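Local coordinates for type IV pilus assembly protein PilF (Thermus thermophilus HB8, PDB 5OIU) that probably hydrolyses ATP as a hexameric AAA+ motor that powers the assembly of type IV pili, at residues I16-L21 / A89-L94. Residues are numbered along the deposited sequence; the frame is centred on the assembly and turned at random.
Sequences IREAFL and AIDVDL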
ATOM      1  N   ILE C  16     -11.464   6.608  48.520  1.00 42.95           N
ATOM      2  CA  ILE C  16     -11.695   7.795  47.708  1.00 47.33           C
ATOM      3  C   ILE C  16     -12.216   8.941  48.576  1.00 44.19           C
ATOM      4  O   ILE C  16     -11.722  10.073  48.483  1.00 41.04           O
ATOM      5  CB  ILE C  16     -12.629   7.475  46.523  1.00 49.12           C
ATOM      6  CG1 ILE C  16     -12.107   6.245  45.768  1.00 43.83           C
ATOM      7  CG2 ILE C  16     -12.765   8.703  45.579  1.00 42.53           C
ATOM      8  CD1 ILE C  16     -12.681   6.045  44.368  1.00 43.15           C
ATOM      9  N   ARG C  17     -13.153   8.661  49.446  1.00 48.63           N
ATOM     10  CA  ARG C  17     -13.593   9.681  50.355  1.00 44.97           C
ATOM     11  C   ARG C  17     -12.417  10.222  51.122  1.00 44.59           C
ATOM     12  O   ARG C  17     -12.250  11.390  51.198  1.00 43.30           O
ATOM     13  CB  ARG C  17     -14.685   9.187  51.286  1.00 40.04           C
ATOM     14  CG  ARG C  17     -15.243  10.273  52.177  1.00 46.41           C
ATOM     15  CD  ARG C  17     -16.437   9.845  52.983  1.00 56.57           C
ATOM     16  NE  ARG C  17     -16.100   8.764  53.901  1.00 75.77           N
ATOM     17  CZ  ARG C  17     -16.486   7.490  53.794  1.00 56.47           C
ATOM     18  NH1 ARG C  17     -17.243   7.071  52.798  1.00 42.97           N
ATOM     19  NH2 ARG C  17     -16.093   6.628  54.707  1.00 51.30           N
ATOM     20  N   GLU C  18     -11.593   9.359  51.673  1.00 41.08           N
ATOM     21  CA  GLU C  18     -10.470   9.808  52.491  1.00 40.97           C
ATOM     22  C   GLU C  18      -9.432  10.578  51.672  1.00 40.86           C
ATOM     23  O   GLU C  18      -8.964  11.645  52.099  1.00 38.30           O
ATOM     24  CB  GLU C  18      -9.814   8.619  53.195  1.00 44.76           C
ATOM     25  CG  GLU C  18     -10.402   8.292  54.560  1.00 48.07           C
ATOM     26  CD  GLU C  18     -10.270   9.419  55.558  1.00 53.76           C
ATOM     27  OE1 GLU C  18      -9.472  10.360  55.304  1.00 52.04           O
ATOM     28  OE2 GLU C  18     -10.956   9.355  56.614  1.00 60.75           O
ATOM     29  N   ALA C  19      -9.037  10.046  50.507  1.00 37.96           N
ATOM     30  CA  ALA C  19      -8.125  10.774  49.622  1.00 36.15           C
ATOM     31  C   ALA C  19      -8.640  12.181  49.326  1.00 41.01           C
ATOM     32  O   ALA C  19      -7.898  13.166  49.447  1.00 37.80           O
ATOM     33  CB  ALA C  19      -7.911  10.002  48.315  1.00 33.80           C
ATOM     34  N   PHE C  20      -9.921  12.296  48.950  1.00 39.33           N
ATOM     35  CA  PHE C  20     -10.489  13.605  48.635  1.00 41.70           C
ATOM     36  C   PHE C  20     -10.388  14.566  49.821  1.00 41.88           C
ATOM     37  O   PHE C  20      -9.916  15.699  49.673  1.00 41.41           O
ATOM     38  CB  PHE C  20     -11.943  13.455  48.186  1.00 41.56           C
ATOM     39  CG  PHE C  20     -12.598  14.756  47.833  1.00 43.84           C
ATOM     40  CD1 PHE C  20     -12.249  15.428  46.668  1.00 39.49           C
ATOM     41  CD2 PHE C  20     -13.559  15.319  48.673  1.00 45.67           C
ATOM     42  CE1 PHE C  20     -12.847  16.632  46.334  1.00 42.99           C
ATOM     43  CE2 PHE C  20     -14.179  16.528  48.340  1.00 45.28           C
ATOM     44  CZ  PHE C  20     -13.816  17.188  47.175  1.00 48.69           C
ATOM     45  N   LEU C  21     -10.831  14.139  51.006  1.00 37.06           N
ATOM     46  CA  LEU C  21     -10.691  14.999  52.186  1.00 38.17           C
ATOM     47  C   LEU C  21      -9.228  15.236  52.563  1.00 40.71           C
ATOM     48  O   LEU C  21      -8.877  16.321  53.041  1.00 37.05           O
ATOM     49  CB  LEU C  21     -11.434  14.398  53.369  1.00 31.43           C
ATOM     50  CG  LEU C  21     -12.917  14.129  53.149  1.00 42.33           C
ATOM     51  CD1 LEU C  21     -13.429  13.164  54.208  1.00 41.59           C
ATOM     52  CD2 LEU C  21     -13.713  15.440  53.147  1.00 36.24           C
ATOM     53  N   ALA C  89     -21.167  15.063  48.781  1.00 45.45           N
ATOM     54  CA  ALA C  89     -20.245  16.191  48.673  1.00 45.56           C
ATOM     55  C   ALA C  89     -18.893  15.809  48.090  1.00 50.65           C
ATOM     56  O   ALA C  89     -18.094  16.702  47.787  1.00 55.86           O
ATOM     57  CB  ALA C  89     -20.015  16.824  50.044  1.00 39.15           C
ATOM     58  N   ILE C  90     -18.615  14.516  47.951  1.00 47.06           N
ATOM     59  CA  ILE C  90     -17.347  14.033  47.421  1.00 48.88           C
ATOM     60  C   ILE C  90     -17.507  13.978  45.901  1.00 48.27           C
ATOM     61  O   ILE C  90     -18.145  13.076  45.353  1.00 44.84           O
ATOM     62  CB  ILE C  90     -16.972  12.672  48.017  1.00 47.90           C
ATOM     63  CG1 ILE C  90     -17.187  12.665  49.538  1.00 49.64           C
ATOM     64  CG2 ILE C  90     -15.533  12.321  47.704  1.00 50.33           C
ATOM     65  CD1 ILE C  90     -16.012  13.196  50.339  1.00 46.63           C
ATOM     66  N   ASP C  91     -16.925  14.959  45.220  1.00 47.26           N
ATOM     67  CA  ASP C  91     -17.008  15.080  43.772  1.00 45.45           C
ATOM     68  C   ASP C  91     -15.606  15.184  43.187  1.00 45.52           C
ATOM     69  O   ASP C  91     -14.951  16.224  43.315  1.00 43.33           O
ATOM     70  CB  ASP C  91     -17.832  16.300  43.391  1.00 50.79           C
ATOM     71  CG  ASP C  91     -18.615  16.084  42.128  1.00 64.08           C
ATOM     72  OD1 ASP C  91     -19.702  15.467  42.215  1.00 64.55           O
ATOM     73  OD2 ASP C  91     -18.127  16.507  41.052  1.00 68.91           O
ATOM     74  N   VAL C  92     -15.149  14.134  42.513  1.00 45.76           N
ATOM     75  CA  VAL C  92     -13.788  14.158  41.994  1.00 45.46           C
ATOM     76  C   VAL C  92     -13.686  13.228  40.797  1.00 44.77           C
ATOM     77  O   VAL C  92     -14.294  12.157  40.771  1.00 46.91           O
ATOM     78  CB  VAL C  92     -12.775  13.783  43.102  1.00 46.98           C
ATOM     79  CG1 VAL C  92     -13.237  12.526  43.848  1.00 47.61           C
ATOM     80  CG2 VAL C  92     -11.387  13.595  42.527  1.00 46.18           C
ATOM     81  N   ASP C  93     -12.903  13.654  39.804  1.00 46.13           N
ATOM     82  CA  ASP C  93     -12.529  12.835  38.656  1.00 44.06           C
ATOM     83  C   ASP C  93     -11.183  12.170  38.899  1.00 44.99           C
ATOM     84  O   ASP C  93     -10.192  12.845  39.210  1.00 45.89           O
ATOM     85  CB  ASP C  93     -12.438  13.679  37.390  1.00 48.40           C
ATOM     86  CG  ASP C  93     -13.688  13.601  36.553  1.00 62.94           C
ATOM     87  OD1 ASP C  93     -14.726  13.081  37.059  1.00 60.21           O
ATOM     88  OD2 ASP C  93     -13.621  14.069  35.388  1.00 66.21           O
ATOM     89  N   LEU C  94     -11.142  10.860  38.721  1.00 41.02           N
ATOM     90  CA  LEU C  94      -9.947  10.065  38.951  1.00 44.58           C
ATOM     91  C   LEU C  94      -9.435   9.490  37.641  1.00 41.40           C
ATOM     92  O   LEU C  94     -10.194   8.872  36.890  1.00 43.17           O
ATOM     93  CB  LEU C  94     -10.246   8.935  39.938  1.00 45.17           C
ATOM     94  CG  LEU C  94     -10.843   9.401  41.260  1.00 39.49           C
ATOM     95  CD1 LEU C  94     -12.194   8.775  41.516  1.00 41.05           C
ATOM     96  CD2 LEU C  94      -9.868   9.047  42.358  1.00 43.99           C
TER
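Phe-20 gives the largest single share of the helix side, packing on Ile-90 and Val-92 at the start of strand 90-101. With CG anti to the backbone N (chi1 -180°), the ring reaches out from the helix and slides past both residues. CD2 of Phe-20 rests 3.6 Å from CD1 of Ile-90, while CD1 of the ring meets CB of Val-92 at 4.0 Å, both approaches oblique to the ring plane. A flat ring suits this place because it can cover two residues at once, and the beta-branched Ile-90 and Val-92 offer it broad apolar surfaces. Replacing this ring with an alanine side chain would probably open a gap where it lay, leaving CG2 of Ile-90 and CB of Val-92 without their aromatic partner.

The aliphatic contacts continue on both flanks. On the outer side, CD1 of Ile-90 presses to 3.5 Å from CG of Arg-17 and to 4.3 Å from CD2 of Leu-21; arginine suits this place because its methylene stem can cover an isoleucine while the guanidinium leads away. On the buried side, Ile-16 and Leu-94 meet by their ends, CD1 to CD1 at 4.0 Å, and CG2 of Ile-16 reaches CG1 of Val-92.

Polar groups only brush the ring. The backbone O of Asp-91 comes 3.7 Å from CE1 of Phe-20, and the N of Asp-91 lies over one face, offset toward the rim. No hydrogen bond joins the segments. Asp-93 instead forms salt bridges with Arg-86 and with Arg-82, a residue of the ATP pocket.

The short axes cross at 87°, 9.0 Å apart: helix 6-22 lies almost perpendicular across strand 90-101 of the antiparallel sheet, consistent with the PAS-like N2 domain ahead of the RecA-like P-loop domain in secretion ATPases.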